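Local atomic coordinates of putative phosphoenolpyruvate-dependent sugar phosphotransferase system (PTS) permease (Klebsiella pneumoniae subsp. pneumoniae, PDB entry 3MTQ), a protein that probably acts as a mannose-family IIA component of a sugar phosphotransferase system, relaying phosphate during phosphoenolpyruvate-driven sugar uptake. Residues A[53-58]-A[89-94]. Numbering follows the deposited sequence.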
loop_
_atom_site.group_PDB
_atom_site.type_symbol
_atom_site.label_atom_id
_atom_site.label_comp_id
_atom_site.label_asym_id
_atom_site.label_seq_id
_atom_site.Cartn_x
_atom_site.Cartn_y
_atom_site.Cartn_z
ATOM N N LEU A 53 13.004 -4.340 -2.850
ATOM C CA LEU A 53 14.001 -3.297 -2.939
ATOM C C LEU A 53 13.550 -2.143 -2.053
ATOM O O LEU A 53 12.525 -1.527 -2.306
ATOM C CB LEU A 53 14.241 -2.838 -4.369
ATOM C CG LEU A 53 15.433 -1.881 -4.556
ATOM C CD1 LEU A 53 16.165 -2.073 -5.908
ATOM C CD2 LEU A 53 15.084 -0.393 -4.295
ATOM N N CYS A 54 14.327 -1.854 -1.006
ATOM C CA CYS A 54 13.986 -0.752 -0.117
ATOM C C CYS A 54 15.029 0.364 -0.216
ATOM O O CYS A 54 16.137 0.255 0.320
ATOM C CB CYS A 54 13.852 -1.221 1.324
ATOM S SG CYS A 54 12.586 -2.387 1.735
ATOM N N ALA A 55 14.642 1.449 -0.863
ATOM C CA ALA A 55 15.502 2.575 -1.194
ATOM C C ALA A 55 15.719 3.558 -0.056
ATOM O O ALA A 55 14.842 3.790 0.765
ATOM C CB ALA A 55 14.922 3.337 -2.403
ATOM N N TYR A 56 16.912 4.140 -0.015
ATOM C CA TYR A 56 17.235 5.188 0.965
ATOM C C TYR A 56 17.229 4.708 2.413
ATOM O O TYR A 56 16.964 5.489 3.329
ATOM C CB TYR A 56 16.291 6.385 0.805
ATOM C CG TYR A 56 16.189 6.821 -0.626
ATOM C CD1 TYR A 56 17.306 7.204 -1.324
ATOM C CD2 TYR A 56 14.971 6.846 -1.289
ATOM C CE1 TYR A 56 17.228 7.590 -2.615
ATOM C CE2 TYR A 56 14.894 7.234 -2.602
ATOM C CZ TYR A 56 16.000 7.612 -3.253
ATOM O OH TYR A 56 15.946 7.989 -4.556
ATOM N N VAL A 57 17.490 3.420 2.626
ATOM C CA VAL A 57 17.682 2.939 3.988
ATOM C C VAL A 57 19.172 3.079 4.358
ATOM O O VAL A 57 19.505 3.136 5.542
ATOM C CB VAL A 57 17.161 1.491 4.209
ATOM C CG1 VAL A 57 15.728 1.356 3.750
ATOM C CG2 VAL A 57 18.021 0.489 3.503
ATOM N N GLU A 58 20.047 3.178 3.349
ATOM C CA GLU A 58 21.509 3.236 3.544
ATOM C C GLU A 58 22.130 4.405 2.765
ATOM O O GLU A 58 22.059 4.450 1.529
ATOM C CB GLU A 58 22.155 1.907 3.110
ATOM C CG GLU A 58 21.825 0.724 4.034
ATOM C CD GLU A 58 22.274 -0.632 3.476
ATOM O OE1 GLU A 58 23.446 -0.763 3.040
ATOM O OE2 GLU A 58 21.446 -1.576 3.488
ATOM N N GLY A 89 7.458 9.021 -8.438
ATOM C CA GLY A 89 8.509 8.971 -7.439
ATOM C C GLY A 89 9.796 8.435 -8.025
ATOM O O GLY A 89 9.793 7.783 -9.075
ATOM N N SER A 90 10.899 8.633 -7.298
ATOM C CA SER A 90 12.217 8.235 -7.777
ATOM C C SER A 90 12.411 6.736 -7.937
ATOM O O SER A 90 13.159 6.311 -8.818
ATOM C CB SER A 90 13.343 8.791 -6.907
ATOM O OG SER A 90 13.535 10.179 -7.139
ATOM N N VAL A 91 11.786 5.938 -7.089
ATOM C CA VAL A 91 11.881 4.499 -7.243
ATOM C C VAL A 91 11.198 4.037 -8.522
ATOM O O VAL A 91 11.807 3.330 -9.321
ATOM C CB VAL A 91 11.335 3.779 -6.033
ATOM C CG1 VAL A 91 11.385 2.275 -6.257
ATOM C CG2 VAL A 91 12.117 4.187 -4.759
ATOM N N ASN A 92 9.966 4.498 -8.785
ATOM C CA ASN A 92 9.346 4.092 -10.036
ATOM C C ASN A 92 10.207 4.539 -11.207
ATOM O O ASN A 92 10.423 3.792 -12.162
ATOM C CB ASN A 92 7.944 4.661 -10.212
ATOM C CG ASN A 92 7.173 3.967 -11.335
ATOM O OD1 ASN A 92 6.784 2.810 -11.202
ATOM N ND2 ASN A 92 6.931 4.680 -12.450
ATOM N N ASN A 93 10.678 5.769 -11.140
ATOM C CA ASN A 93 11.485 6.365 -12.214
ATOM C C ASN A 93 12.660 5.467 -12.610
ATOM O O ASN A 93 12.938 5.245 -13.766
ATOM C CB ASN A 93 12.008 7.782 -11.842
ATOM C CG ASN A 93 10.891 8.846 -11.685
ATOM O OD1 ASN A 93 9.773 8.687 -12.167
ATOM N ND2 ASN A 93 11.216 9.943 -11.001
ATOM N N GLU A 94 13.382 4.941 -11.624
ATOM C CA GLU A 94 14.507 4.124 -11.937
ATOM C C GLU A 94 14.158 2.836 -12.701
ATOM O O GLU A 94 15.019 2.282 -13.378
ATOM C CB GLU A 94 15.256 3.791 -10.626
ATOM C CG GLU A 94 15.935 4.954 -10.041
ATOM C CD GLU A 94 17.081 5.443 -10.922
ATOM O OE1 GLU A 94 17.827 4.604 -11.496
ATOM O OE2 GLU A 94 17.209 6.664 -11.055
#
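Ala55 and Val91 form the close-packed part of this contact, the methyl CB of Ala55 meeting CG2 of Val91 at 3.8 Å. It is a small but instructive case of how a strand end and a helix start meet in an alpha/beta fold: short apolar groups fill the inner side, and a long side chain spans the outer one. The first torsion of Val91 sets CG1 anti to the backbone N (chi1 177°) and leaves CG2 beside that N as the branch that reaches the alanine. Both residues are buried, and their CA atoms, 7.3 Å apart, are the closest CA pair across the two segments.

The outer side is looser. Tyr56, just past the strand, has CG beside its backbone N and anti to the carbonyl carbon (chi1 -49°); its ring extends towards the helix start, and its hydroxyl OH comes to 3.6 Å from CB of Ser90. The two hydroxyls do not bond: Tyr56 OH and Ser90 OG are 4.2 Å apart. This is a van der Waals touch by an exposed tyrosine on the first residue of the helix, after the N-cap Gly89, and no hydrogen bond joins the segments.

Within the open alpha/beta sheet of this mannose-type IIA family, strand 50-55 is an edge strand of the chain, its backbone bonded to strand 22-29. Val91 also packs on Ala27 and His29 of that neighbouring strand, so this one side chain bridges strands 22-29 and 50-55. Leu63 of helix 63-72 touches Ala55, Tyr56 and Glu94, and so lies against both segments.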